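Local coordinates for RNA pseudouridylate synthase domain-containing protein 1 (PDB 5VBB) that probably acts as an RNA-binding pseudouridine synthase of the RluA family, converting uridines in RNA to pseudouridine, at residues Thr146-Leu151 with Val164-Leu169. Numbering follows the deposited sequence.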
loop_
_atom_site.group_PDB
_atom_site.type_symbol
_atom_site.label_atom_id
_atom_site.label_comp_id
_atom_site.label_asym_id
_atom_site.label_seq_id
_atom_site.Cartn_x
_atom_site.Cartn_y
_atom_site.Cartn_z
ATOM N N THR A 146 -7.282 9.507 -4.249
ATOM C CA THR A 146 -5.883 9.188 -3.996
ATOM C C THR A 146 -5.042 10.412 -4.267
ATOM O O THR A 146 -5.077 10.974 -5.370
ATOM C CB THR A 146 -5.332 8.035 -4.870
ATOM O OG1 THR A 146 -6.074 6.859 -4.657
ATOM C CG2 THR A 146 -3.875 7.715 -4.545
ATOM N N ASP A 147 -4.308 10.826 -3.265
ATOM C CA ASP A 147 -3.352 11.910 -3.375
ATOM C C ASP A 147 -1.978 11.316 -3.694
ATOM O O ASP A 147 -1.469 10.493 -2.945
ATOM C CB ASP A 147 -3.336 12.680 -2.073
ATOM C CG ASP A 147 -2.407 13.857 -2.007
ATOM O OD1 ASP A 147 -2.194 14.503 -3.045
ATOM O OD2 ASP A 147 -1.973 14.197 -0.889
ATOM N N LEU A 148 -1.388 11.726 -4.793
ATOM C CA LEU A 148 -0.097 11.190 -5.264
ATOM C C LEU A 148 0.926 12.321 -5.240
ATOM O O LEU A 148 0.719 13.332 -5.908
ATOM C CB LEU A 148 -0.269 10.667 -6.703
ATOM C CG LEU A 148 0.925 10.020 -7.421
ATOM C CD1 LEU A 148 0.457 9.084 -8.498
ATOM C CD2 LEU A 148 1.871 11.063 -8.099
ATOM N N VAL A 149 2.060 12.102 -4.588
ATOM C CA VAL A 149 3.182 13.044 -4.529
ATOM C C VAL A 149 4.417 12.342 -5.168
ATOM O O VAL A 149 4.852 11.270 -4.709
ATOM C CB VAL A 149 3.459 13.479 -3.058
ATOM C CG1 VAL A 149 4.651 14.427 -2.974
ATOM C CG2 VAL A 149 2.228 14.145 -2.443
ATOM N N VAL A 150 5.013 12.979 -6.161
ATOM C CA VAL A 150 6.176 12.416 -6.836
ATOM C C VAL A 150 7.422 12.689 -5.990
ATOM O O VAL A 150 7.699 13.838 -5.689
ATOM C CB VAL A 150 6.328 12.947 -8.273
ATOM C CG1 VAL A 150 7.524 12.323 -8.953
ATOM C CG2 VAL A 150 5.078 12.681 -9.103
ATOM N N LEU A 151 8.164 11.630 -5.609
ATOM C CA LEU A 151 9.357 11.760 -4.785
ATOM C C LEU A 151 10.597 11.856 -5.646
ATOM O O LEU A 151 11.455 12.711 -5.418
ATOM C CB LEU A 151 9.478 10.574 -3.843
ATOM C CG LEU A 151 8.335 10.372 -2.893
ATOM C CD1 LEU A 151 8.476 9.025 -2.203
ATOM C CD2 LEU A 151 8.185 11.571 -1.934
ATOM N N VAL A 164 6.884 7.275 -5.788
ATOM C CA VAL A 164 5.826 8.140 -5.295
ATOM C C VAL A 164 5.387 7.799 -3.904
ATOM O O VAL A 164 5.528 6.657 -3.463
ATOM C CB VAL A 164 4.585 8.119 -6.232
ATOM C CG1 VAL A 164 4.959 8.451 -7.672
ATOM C CG2 VAL A 164 3.867 6.765 -6.172
ATOM N N LEU A 165 4.743 8.784 -3.254
ATOM C CA LEU A 165 4.048 8.619 -1.984
ATOM C C LEU A 165 2.555 8.701 -2.352
ATOM O O LEU A 165 2.145 9.639 -3.054
ATOM C CB LEU A 165 4.426 9.733 -1.006
ATOM C CG LEU A 165 3.763 9.736 0.394
ATOM C CD1 LEU A 165 4.155 8.532 1.183
ATOM C CD2 LEU A 165 4.183 10.929 1.167
ATOM N N LEU A 166 1.748 7.747 -1.882
ATOM C CA LEU A 166 0.313 7.704 -2.153
ATOM C C LEU A 166 -0.453 7.766 -0.884
ATOM O O LEU A 166 -0.204 6.960 0.008
ATOM C CB LEU A 166 -0.059 6.428 -2.888
ATOM C CG LEU A 166 0.628 6.244 -4.251
ATOM C CD1 LEU A 166 0.624 4.827 -4.667
ATOM C CD2 LEU A 166 0.022 7.127 -5.296
ATOM N N LYS A 167 -1.393 8.703 -0.771
ATOM C CA LYS A 167 -2.232 8.804 0.420
ATOM C C LYS A 167 -3.679 8.643 -0.019
ATOM O O LYS A 167 -4.262 9.562 -0.603
ATOM C CB LYS A 167 -2.008 10.133 1.114
ATOM C CG LYS A 167 -2.689 10.220 2.482
ATOM C CD LYS A 167 -2.626 11.614 3.013
ATOM C CE LYS A 167 -3.462 11.770 4.242
ATOM N NZ LYS A 167 -3.423 13.164 4.735
ATOM N N PRO A 168 -4.270 7.462 0.181
ATOM C CA PRO A 168 -5.685 7.323 -0.164
ATOM C C PRO A 168 -6.562 7.937 0.923
ATOM O O PRO A 168 -6.258 7.774 2.096
ATOM C CB PRO A 168 -5.896 5.822 -0.211
ATOM C CG PRO A 168 -4.880 5.229 0.738
ATOM C CD PRO A 168 -3.745 6.250 0.841
ATOM N N LEU A 169 -7.629 8.619 0.537
ATOM C CA LEU A 169 -8.611 9.131 1.490
ATOM C C LEU A 169 -9.859 8.282 1.451
ATOM O O LEU A 169 -10.801 8.610 2.138
ATOM C CB LEU A 169 -8.931 10.599 1.221
ATOM C CG LEU A 169 -7.728 11.539 1.431
ATOM C CD1 LEU A 169 -8.083 12.966 1.107
ATOM C CD2 LEU A 169 -7.219 11.467 2.872
#
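With CG of Leu166 anti to its carbonyl carbon (chi1 -60°) and CG of Leu148 anti to its backbone N (chi1 -178°), the two side chains run alongside each other in the same direction. Leu166 CD2 rests 3.7 Å from Leu148 CG and 4.0 Å from Thr146 CG2, so one methyl bridges two residues of the opposite strand; Val164 CG1 extends this apolar face, 4.1 Å from Leu148 CD2. The backbones run antiparallel, and two hydrogen-bonded pairs fix the register. In Asp147-Lys167, Lys167 N to Asp147 O measures 2.8 Å and lies in the carbonyl plane, whereas Asp147 N approaches Lys167 O from 39° out of its plane. Val149 and Leu165 exchange the second pair, with Leu165 N to Val149 O at 2.9 Å. On the face carrying Asp147, Val149, Leu165 and Lys167, the carboxylate of Asp147 stays 5.9 Å (OD2 to NZ) from the Lys167 ammonium and instead forms a salt bridge with Arg111. Leu151 leans over the neighbouring strand, its CD1 3.7 Å from Val164 C and 4.3 Å from Leu165 CB; an alanine here would probably open a gap beside Leu165 and deprive Leu247 and Leu250 of an apolar partner. These strands form a beta hairpin in a larger antiparallel sheet, flanked by strands 111-114 and 96-104. Helix 247-256 packs on Val149, Leu151 and Leu165 through Leu250, while on the other face helix 175-182 covers Thr146 and Leu166, its His179 and Gln175 hydrogen-bonding Thr146 OG1.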